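Local structure of tyrosine-protein phosphatase non-receptor type 18 (Homo sapiens, 2OC3) at residues Trp44-Gly55 with Val69-Val77; Gly159-Lys167 with Leu177-Gln185. The protein catalyses removal of phosphate from phosphotyrosine in proteins, including autophosphorylated tyrosine kinases, through the catalytic domain described here. All coordinates share one frame; numbering follows the deposited sequence.

Interaction 1. Residues Trp44-Gly55 with Val69-Val77; sequences WKADGVCSTVAG and VLPYDQTRV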
loop_
_atom_site.group_PDB
_atom_site.type_symbol
_atom_site.label_atom_id
_atom_site.label_comp_id
_atom_site.label_asym_id
_atom_site.label_seq_id
_atom_site.Cartn_x
_atom_site.Cartn_y
_atom_site.Cartn_z
ATOM N N TRP A 44 11.401 18.716 3.665
ATOM C CA TRP A 44 9.987 18.917 3.940
ATOM C C TRP A 44 9.609 18.407 5.346
ATOM O O TRP A 44 8.825 18.995 6.107
ATOM C CB TRP A 44 9.130 18.198 2.864
ATOM C CG TRP A 44 7.687 18.098 3.286
ATOM C CD1 TRP A 44 6.720 19.071 3.158
ATOM C CD2 TRP A 44 7.058 16.994 3.943
ATOM N NE1 TRP A 44 5.538 18.628 3.689
ATOM C CE2 TRP A 44 5.707 17.361 4.179
ATOM C CE3 TRP A 44 7.477 15.713 4.318
ATOM C CZ2 TRP A 44 4.795 16.490 4.773
ATOM C CZ3 TRP A 44 6.561 14.854 4.912
ATOM C CH2 TRP A 44 5.239 15.260 5.157
ATOM N N LYS A 45 10.155 17.275 5.737
ATOM C CA LYS A 45 9.909 16.814 7.089
ATOM C C LYS A 45 10.326 17.876 8.105
ATOM O O LYS A 45 9.684 18.050 9.144
ATOM C CB LYS A 45 10.663 15.522 7.401
ATOM C CG LYS A 45 10.104 14.296 6.705
ATOM C CD LYS A 45 11.038 13.068 6.856
ATOM C CE LYS A 45 11.389 12.678 8.268
ATOM N NZ LYS A 45 12.248 11.416 8.248
ATOM N N ALA A 46 11.448 18.532 7.813
ATOM C CA ALA A 46 12.024 19.476 8.775
ATOM C C ALA A 46 11.284 20.774 8.813
ATOM O O ALA A 46 11.159 21.375 9.890
ATOM C CB ALA A 46 13.468 19.706 8.426
ATOM N N ASP A 47 10.837 21.259 7.651
ATOM C CA ASP A 47 10.256 22.609 7.562
ATOM C C ASP A 47 8.786 22.692 7.208
ATOM O O ASP A 47 8.172 23.756 7.314
ATOM C CB ASP A 47 10.986 23.393 6.497
ATOM C CG ASP A 47 12.405 23.721 6.884
ATOM O OD1 ASP A 47 12.778 23.641 8.083
ATOM O OD2 ASP A 47 13.142 24.087 5.953
ATOM N N GLY A 48 8.228 21.583 6.772
ATOM C CA GLY A 48 6.832 21.515 6.351
ATOM C C GLY A 48 5.886 21.150 7.483
ATOM O O GLY A 48 6.280 20.959 8.616
ATOM N N VAL A 49 4.611 21.049 7.121
ATOM C CA VAL A 49 3.592 20.635 8.093
ATOM C C VAL A 49 3.683 19.109 8.164
ATOM O O VAL A 49 3.145 18.385 7.306
ATOM C CB VAL A 49 2.210 21.129 7.703
ATOM C CG1 VAL A 49 1.152 20.698 8.751
ATOM C CG2 VAL A 49 2.219 22.690 7.517
ATOM N N CYS A 50 4.384 18.627 9.180
ATOM C CA CYS A 50 4.746 17.227 9.291
ATOM C C CYS A 50 4.953 16.886 10.734
ATOM O O CYS A 50 5.815 17.473 11.424
ATOM C CB CYS A 50 5.998 16.939 8.498
ATOM S SG CYS A 50 6.535 15.211 8.644
ATOM N N SER A 51 4.090 16.015 11.266
ATOM C CA SER A 51 4.223 15.575 12.659
ATOM C C SER A 51 3.768 14.129 12.864
ATOM O O SER A 51 3.145 13.550 11.990
ATOM C CB SER A 51 3.448 16.517 13.593
ATOM O OG SER A 51 2.068 16.579 13.298
ATOM N N THR A 52 4.161 13.550 13.995
ATOM C CA THR A 52 3.892 12.154 14.319
ATOM C C THR A 52 3.386 12.033 15.782
ATOM O O THR A 52 3.748 11.076 16.509
ATOM C CB THR A 52 5.142 11.283 14.066
ATOM O OG1 THR A 52 6.248 11.808 14.827
ATOM C CG2 THR A 52 5.511 11.280 12.587
ATOM N N VAL A 53 2.526 12.972 16.182
ATOM C CA VAL A 53 2.017 13.078 17.562
ATOM C C VAL A 53 1.200 11.815 17.908
ATOM O O VAL A 53 1.426 11.172 18.945
ATOM C CB VAL A 53 1.118 14.352 17.698
ATOM C CG1 VAL A 53 0.356 14.394 19.032
ATOM C CG2 VAL A 53 1.960 15.615 17.513
ATOM N N ALA A 54 0.266 11.429 17.041
ATOM C CA ALA A 54 -0.664 10.373 17.398
ATOM C C ALA A 54 0.091 9.059 17.584
ATOM O O ALA A 54 -0.163 8.279 18.517
ATOM C CB ALA A 54 -1.736 10.232 16.343
ATOM N N GLY A 55 0.942 8.750 16.610
ATOM C CA GLY A 55 1.723 7.494 16.679
ATOM C C GLY A 55 2.682 7.324 17.836
ATOM O O GLY A 55 3.086 6.196 18.152
ATOM N N VAL A 69 8.928 4.035 12.052
ATOM C CA VAL A 69 7.877 4.261 11.061
ATOM C C VAL A 69 6.586 4.643 11.778
ATOM O O VAL A 69 5.895 3.815 12.339
ATOM C CB VAL A 69 7.634 3.039 10.146
ATOM C CG1 VAL A 69 6.552 3.369 9.172
ATOM C CG2 VAL A 69 8.934 2.686 9.388
ATOM N N LEU A 70 6.319 5.942 11.788
ATOM C CA LEU A 70 5.098 6.488 12.366
ATOM C C LEU A 70 4.304 7.224 11.302
ATOM O O LEU A 70 4.887 7.966 10.526
ATOM C CB LEU A 70 5.473 7.479 13.470
ATOM C CG LEU A 70 6.324 6.926 14.627
ATOM C CD1 LEU A 70 6.754 8.074 15.567
ATOM C CD2 LEU A 70 5.601 5.840 15.338
ATOM N N PRO A 71 2.987 7.089 11.310
ATOM C CA PRO A 71 2.203 7.739 10.275
ATOM C C PRO A 71 2.201 9.247 10.500
ATOM O O PRO A 71 2.113 9.730 11.626
ATOM C CB PRO A 71 0.787 7.163 10.515
ATOM C CG PRO A 71 0.743 6.909 11.976
ATOM C CD PRO A 71 2.123 6.402 12.293
ATOM N N TYR A 72 2.255 10.011 9.427
ATOM C CA TYR A 72 2.184 11.466 9.594
ATOM C C TYR A 72 0.778 11.810 10.020
ATOM O O TYR A 72 -0.195 11.294 9.486
ATOM C CB TYR A 72 2.456 12.157 8.272
ATOM C CG TYR A 72 3.860 11.900 7.726
ATOM C CD1 TYR A 72 4.945 11.918 8.593
ATOM C CD2 TYR A 72 4.105 11.673 6.363
ATOM C CE1 TYR A 72 6.240 11.723 8.148
ATOM C CE2 TYR A 72 5.445 11.478 5.916
ATOM C CZ TYR A 72 6.479 11.523 6.833
ATOM O OH TYR A 72 7.837 11.298 6.484
ATOM N N ASP A 73 0.649 12.675 11.010
ATOM C CA ASP A 73 -0.685 13.090 11.467
ATOM C C ASP A 73 -1.541 13.680 10.358
ATOM O O ASP A 73 -2.758 13.586 10.401
ATOM C CB ASP A 73 -0.532 14.174 12.544
ATOM C CG ASP A 73 0.167 13.677 13.822
ATOM O OD1 ASP A 73 -0.213 12.589 14.336
ATOM O OD2 ASP A 73 1.080 14.377 14.342
ATOM N N GLN A 74 -0.911 14.370 9.422
ATOM C CA GLN A 74 -1.633 15.172 8.435
ATOM C C GLN A 74 -2.542 14.364 7.502
ATOM O O GLN A 74 -3.497 14.896 6.931
ATOM C CB GLN A 74 -0.645 15.980 7.609
ATOM C CG GLN A 74 0.059 17.095 8.371
ATOM C CD GLN A 74 0.969 16.638 9.457
ATOM O OE1 GLN A 74 1.674 15.623 9.362
ATOM N NE2 GLN A 74 1.011 17.458 10.558
ATOM N N THR A 75 -2.194 13.097 7.300
ATOM C CA THR A 75 -2.852 12.218 6.344
ATOM C C THR A 75 -3.211 10.879 7.039
ATOM O O THR A 75 -3.582 9.932 6.349
ATOM C CB THR A 75 -1.909 11.912 5.168
ATOM O OG1 THR A 75 -0.713 11.333 5.699
ATOM C CG2 THR A 75 -1.601 13.168 4.332
ATOM N N ARG A 76 -3.099 10.759 8.363
ATOM C CA ARG A 76 -3.323 9.463 8.993
ATOM C C ARG A 76 -4.764 9.011 8.862
ATOM O O ARG A 76 -5.694 9.804 8.815
ATOM C CB ARG A 76 -2.906 9.423 10.474
ATOM C CG ARG A 76 -3.792 10.168 11.418
ATOM C CD ARG A 76 -3.281 10.016 12.842
ATOM N NE ARG A 76 -4.184 10.574 13.845
ATOM C CZ ARG A 76 -5.006 9.880 14.638
ATOM N NH1 ARG A 76 -5.752 10.542 15.533
ATOM N NH2 ARG A 76 -5.103 8.551 14.586
ATOM N N VAL A 77 -4.957 7.697 8.851
ATOM C CA VAL A 77 -6.291 7.098 8.834
ATOM C C VAL A 77 -6.857 7.185 10.236
ATOM O O VAL A 77 -6.294 6.645 11.168
ATOM C CB VAL A 77 -6.180 5.614 8.399
ATOM C CG1 VAL A 77 -7.554 4.937 8.565
ATOM C CG2 VAL A 77 -5.713 5.500 6.977
HETATM O O HOH W 1 0.952 10.097 14.098
#

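Interaction 2. Residues Gly159-Lys167 with Leu177-Gln185; sequences GLFCITLIK and LRTLKVTFQ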
loop_
_atom_site.group_PDB
_atom_site.type_symbol
_atom_site.label_atom_id
_atom_site.label_comp_id
_atom_site.label_asym_id
_atom_site.label_seq_id
_atom_site.Cartn_x
_atom_site.Cartn_y
_atom_site.Cartn_z
ATOM N N GLY A 159 -11.863 -10.614 16.756
ATOM C CA GLY A 159 -12.874 -9.802 17.373
ATOM C C GLY A 159 -14.224 -10.147 16.769
ATOM O O GLY A 159 -14.577 -11.324 16.611
ATOM N N LEU A 160 -14.933 -9.100 16.378
ATOM C CA LEU A 160 -16.250 -9.216 15.804
ATOM C C LEU A 160 -16.275 -9.559 14.284
ATOM O O LEU A 160 -17.358 -9.631 13.711
ATOM C CB LEU A 160 -16.999 -7.903 16.037
ATOM C CG LEU A 160 -17.310 -7.509 17.488
ATOM C CD1 LEU A 160 -17.974 -6.127 17.489
ATOM C CD2 LEU A 160 -18.209 -8.551 18.152
ATOM N N PHE A 161 -15.114 -9.790 13.676
ATOM C CA PHE A 161 -14.992 -10.160 12.252
ATOM C C PHE A 161 -14.761 -11.649 12.082
ATOM O O PHE A 161 -13.929 -12.210 12.763
ATOM C CB PHE A 161 -13.840 -9.401 11.596
ATOM C CG PHE A 161 -14.055 -7.944 11.510
ATOM C CD1 PHE A 161 -14.686 -7.377 10.426
ATOM C CD2 PHE A 161 -13.652 -7.120 12.539
ATOM C CE1 PHE A 161 -14.911 -6.000 10.394
ATOM C CE2 PHE A 161 -13.841 -5.733 12.468
ATOM C CZ PHE A 161 -14.487 -5.198 11.407
ATOM N N CYS A 162 -15.471 -12.270 11.139
ATOM C CA CYS A 162 -15.281 -13.645 10.775
ATOM C C CYS A 162 -14.862 -13.641 9.314
ATOM O O CYS A 162 -15.625 -13.160 8.454
ATOM C CB CYS A 162 -16.571 -14.434 10.995
ATOM S SG CYS A 162 -16.383 -16.157 10.502
ATOM N N ILE A 163 -13.643 -14.104 9.061
ATOM C CA ILE A 163 -13.084 -14.164 7.727
ATOM C C ILE A 163 -13.124 -15.607 7.230
ATOM O O ILE A 163 -12.658 -16.507 7.925
ATOM C CB ILE A 163 -11.602 -13.667 7.701
ATOM C CG1 ILE A 163 -11.423 -12.432 8.605
ATOM C CG2 ILE A 163 -11.122 -13.436 6.243
ATOM C CD1 ILE A 163 -12.204 -11.234 8.156
ATOM N N THR A 164 -13.709 -15.807 6.048
ATOM C CA THR A 164 -13.805 -17.122 5.414
ATOM C C THR A 164 -13.130 -17.118 4.060
ATOM O O THR A 164 -13.268 -16.183 3.304
ATOM C CB THR A 164 -15.278 -17.504 5.243
ATOM O OG1 THR A 164 -15.913 -17.528 6.530
ATOM C CG2 THR A 164 -15.430 -18.856 4.613
ATOM N N LEU A 165 -12.376 -18.173 3.782
ATOM C CA LEU A 165 -11.766 -18.349 2.489
ATOM C C LEU A 165 -12.726 -19.012 1.496
ATOM O O LEU A 165 -13.181 -20.165 1.706
ATOM C CB LEU A 165 -10.472 -19.162 2.609
ATOM C CG LEU A 165 -9.666 -19.296 1.324
ATOM C CD1 LEU A 165 -9.030 -17.964 0.894
ATOM C CD2 LEU A 165 -8.578 -20.338 1.518
ATOM N N ILE A 166 -13.040 -18.287 0.437
ATOM C CA ILE A 166 -13.892 -18.813 -0.635
ATOM C C ILE A 166 -13.072 -19.513 -1.726
ATOM O O ILE A 166 -13.455 -20.584 -2.187
ATOM C CB ILE A 166 -14.736 -17.684 -1.291
ATOM C CG1 ILE A 166 -15.580 -16.960 -0.255
ATOM C CG2 ILE A 166 -15.611 -18.213 -2.426
ATOM C CD1 ILE A 166 -16.528 -17.844 0.573
ATOM N N LYS A 167 -11.929 -18.964 -2.107
ATOM C CA LYS A 167 -11.133 -19.510 -3.195
ATOM C C LYS A 167 -9.742 -18.920 -3.119
ATOM O O LYS A 167 -9.559 -17.787 -2.625
ATOM C CB LYS A 167 -11.771 -19.148 -4.532
ATOM C CG LYS A 167 -11.293 -19.963 -5.708
ATOM C CD LYS A 167 -11.895 -19.431 -6.994
ATOM C CE LYS A 167 -11.285 -20.100 -8.221
ATOM N NZ LYS A 167 -11.606 -21.551 -8.287
ATOM N N LEU A 177 -4.123 -14.796 -5.488
ATOM C CA LEU A 177 -5.398 -14.075 -5.335
ATOM C C LEU A 177 -6.278 -14.891 -4.427
ATOM O O LEU A 177 -6.646 -16.008 -4.766
ATOM C CB LEU A 177 -6.088 -13.894 -6.668
ATOM C CG LEU A 177 -7.498 -13.246 -6.632
ATOM C CD1 LEU A 177 -7.520 -11.852 -6.073
ATOM C CD2 LEU A 177 -8.167 -13.234 -8.020
ATOM N N ARG A 178 -6.656 -14.350 -3.254
ATOM C CA ARG A 178 -7.595 -14.936 -2.351
ATOM C C ARG A 178 -8.926 -14.212 -2.406
ATOM O O ARG A 178 -8.983 -12.988 -2.372
ATOM C CB ARG A 178 -7.072 -14.927 -0.919
ATOM C CG ARG A 178 -5.702 -15.592 -0.734
ATOM C CD ARG A 178 -5.376 -15.885 0.704
ATOM N NE ARG A 178 -4.106 -16.624 0.815
ATOM C CZ ARG A 178 -2.914 -16.041 0.808
ATOM N NH1 ARG A 178 -2.796 -14.739 0.780
ATOM N NH2 ARG A 178 -1.795 -16.771 0.856
ATOM N N THR A 179 -10.007 -14.967 -2.467
ATOM C CA THR A 179 -11.345 -14.450 -2.450
ATOM C C THR A 179 -11.838 -14.727 -1.043
ATOM O O THR A 179 -11.917 -15.905 -0.610
ATOM C CB THR A 179 -12.223 -15.210 -3.473
ATOM O OG1 THR A 179 -11.607 -15.117 -4.773
ATOM C CG2 THR A 179 -13.636 -14.638 -3.514
ATOM N N LEU A 180 -12.150 -13.658 -0.305
ATOM C CA LEU A 180 -12.512 -13.757 1.077
ATOM C C LEU A 180 -13.956 -13.325 1.251
ATOM O O LEU A 180 -14.439 -12.458 0.521
ATOM C CB LEU A 180 -11.645 -12.808 1.917
ATOM C CG LEU A 180 -10.147 -13.010 1.815
ATOM C CD1 LEU A 180 -9.366 -11.960 2.682
ATOM C CD2 LEU A 180 -9.790 -14.424 2.281
ATOM N N LYS A 181 -14.607 -13.916 2.249
ATOM C CA LYS A 181 -15.912 -13.462 2.742
ATOM C C LYS A 181 -15.619 -12.902 4.116
ATOM O O LYS A 181 -15.053 -13.613 4.955
ATOM C CB LYS A 181 -16.945 -14.601 2.845
ATOM C CG LYS A 181 -18.232 -14.160 3.570
ATOM C CD LYS A 181 -19.389 -15.133 3.396
ATOM C CE LYS A 181 -19.015 -16.464 3.911
ATOM N NZ LYS A 181 -20.231 -17.379 3.985
ATOM N N VAL A 182 -15.980 -11.639 4.343
ATOM C CA VAL A 182 -15.724 -10.949 5.622
ATOM C C VAL A 182 -17.111 -10.627 6.202
ATOM O O VAL A 182 -17.935 -9.967 5.548
ATOM C CB VAL A 182 -14.925 -9.676 5.417
ATOM C CG1 VAL A 182 -14.719 -9.000 6.745
ATOM C CG2 VAL A 182 -13.616 -9.998 4.690
ATOM N N THR A 183 -17.382 -11.109 7.417
ATOM C CA THR A 183 -18.672 -10.955 8.076
ATOM C C THR A 183 -18.500 -10.151 9.350
ATOM O O THR A 183 -17.649 -10.488 10.186
ATOM C CB THR A 183 -19.358 -12.302 8.329
ATOM O OG1 THR A 183 -19.522 -12.952 7.055
ATOM C CG2 THR A 183 -20.710 -12.109 9.019
ATOM N N PHE A 184 -19.317 -9.123 9.485
ATOM C CA PHE A 184 -19.277 -8.204 10.655
ATOM C C PHE A 184 -20.702 -7.715 10.882
ATOM O O PHE A 184 -21.329 -7.186 9.945
ATOM C CB PHE A 184 -18.358 -7.025 10.313
ATOM C CG PHE A 184 -18.372 -5.892 11.328
ATOM C CD1 PHE A 184 -17.734 -6.051 12.539
ATOM C CD2 PHE A 184 -19.047 -4.714 11.077
ATOM C CE1 PHE A 184 -17.720 -5.015 13.471
ATOM C CE2 PHE A 184 -19.055 -3.676 12.008
ATOM C CZ PHE A 184 -18.379 -3.835 13.199
ATOM N N GLN A 185 -21.202 -7.826 12.122
ATOM C CA GLN A 185 -22.516 -7.236 12.497
ATOM C C GLN A 185 -23.605 -7.620 11.489
ATOM O O GLN A 185 -24.385 -6.787 11.035
ATOM C CB GLN A 185 -22.447 -5.713 12.637
ATOM C CG GLN A 185 -21.614 -5.285 13.822
ATOM C CD GLN A 185 -21.615 -3.789 14.097
ATOM O OE1 GLN A 185 -21.916 -2.961 13.225
ATOM N NE2 GLN A 185 -21.224 -3.436 15.319
HETATM O O HOH W 2 -19.866 -9.236 14.301
#

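Interaction 1. Residues Trp44-Gly55 with Val69-Val77
The carboxylate of Asp73 meets Ser51, Val53 and Ala54 through both oxygens. OD2 takes two bonds: Ser51 OG donates to its anti lone pair at 2.6 Å, and Val53 N to its syn lone pair at 2.7 Å. OD1 accepts Ala54 N at 3.0 Å, nearly straight (170° at the hydrogen) and again syn, so the carboxylate is fixed against rotation at the short helical turn 53-56. A water donates to Asp73 OD1 and Pro71 O and accepts from Gly55 N. With a leucine in place of Asp73, the Ser51 hydroxyl and the amides of Val53 and Ala54 would probably lose their acceptor, and the turn would be less firmly fixed. One backbone bond, Asp73 N to Ser51 O (2.8 Å), adds to these. Gln74, bent at chi2 (66°), folds its amide back onto Ser51: OE1 accepts Ser51 N and NE2 donates to Ser51 OG, both at 3.1 Å.

Asp73 and Arg76 belong to the DxxRV sequence motif of classical protein tyrosine phosphatases, and here it ties the chain after helix 29-47 to the approach to strand 76-78. The aromatic contacts centre on Tyr72. Trp44 turns the edge of its six-membered ring to one face of the tyrosine, with centroids 5.3 Å apart and planes at 76°. Cys50 SG approaches the same ring obliquely, 3.5 Å from Tyr72 CE1. In van der Waals contact, Leu70 CD1 packs against Thr52 CB and OG1, and the Ala54 methyl lies over one face of the Arg76 guanidinium, whose NH2 forms a salt bridge with Asp89.

Interaction 2. Residues Gly159-Lys167 with Leu177-Gln185
Phe161 and Phe184 stack face over face at one end of an antiparallel beta hairpin, strands 161-170 and 175-184, whose short segments run at 144° to each other. The stack is offset: centroids lie 4.5 Å apart, planes differ by only 15°, and Phe161 CZ comes 3.5 Å from Phe184 CD1. Phe184 extends its CG anti to the backbone N (chi1 171°), whereas Phe161 sets its own beside the N, which brings the two rings over one another. On the same face of the sheet, Ile163 CD1 packs against Val182 CG1 at 3.6 Å, and Leu165 meets Leu180.

Paired backbone bonds link Cys162 with Thr183 and Thr164 with Lys181. Beyond them Ile166 and Lys167 both face Thr179 in a classic beta bulge: Thr179 O accepts Ile166 N at 2.8 Å and, weakly, Lys167 N, while Thr179 N returns a bond to Lys167 O.

Farther out, helix 116-125 covers the Phe161, Ile163 and Val182 side chains, and strand 187-196 bonds to the edge of 177-185 that faces away from 159-167. At the end carrying the Phe161-Phe184 stack, a water donates to Leu160 O at 2.6 Å and accepts from Gln185 N at 2.9 Å.

Interaction 1 closes along the chain before interaction 2 opens, and both belong to the one phosphatase catalytic domain. Their centres are 32 Å apart and their nearest atoms about 13 Å, so neither touches the other. They sit toward different ends of the mixed sheet: Thr75 and Val77 of interaction 1 form backbone bonds with strand 93-97, at one outer edge, whereas interaction 2 joins the second and third strands from the other edge, 161-170 lying next to the edge strand 156-158. Interaction 1 is nearer the catalytic centre, with the Tyr72 side chain about 8 Å from that of Cys237, a substrate-binding position by similarity. Interaction 2 lies away from the annotated sites and builds the sheet itself.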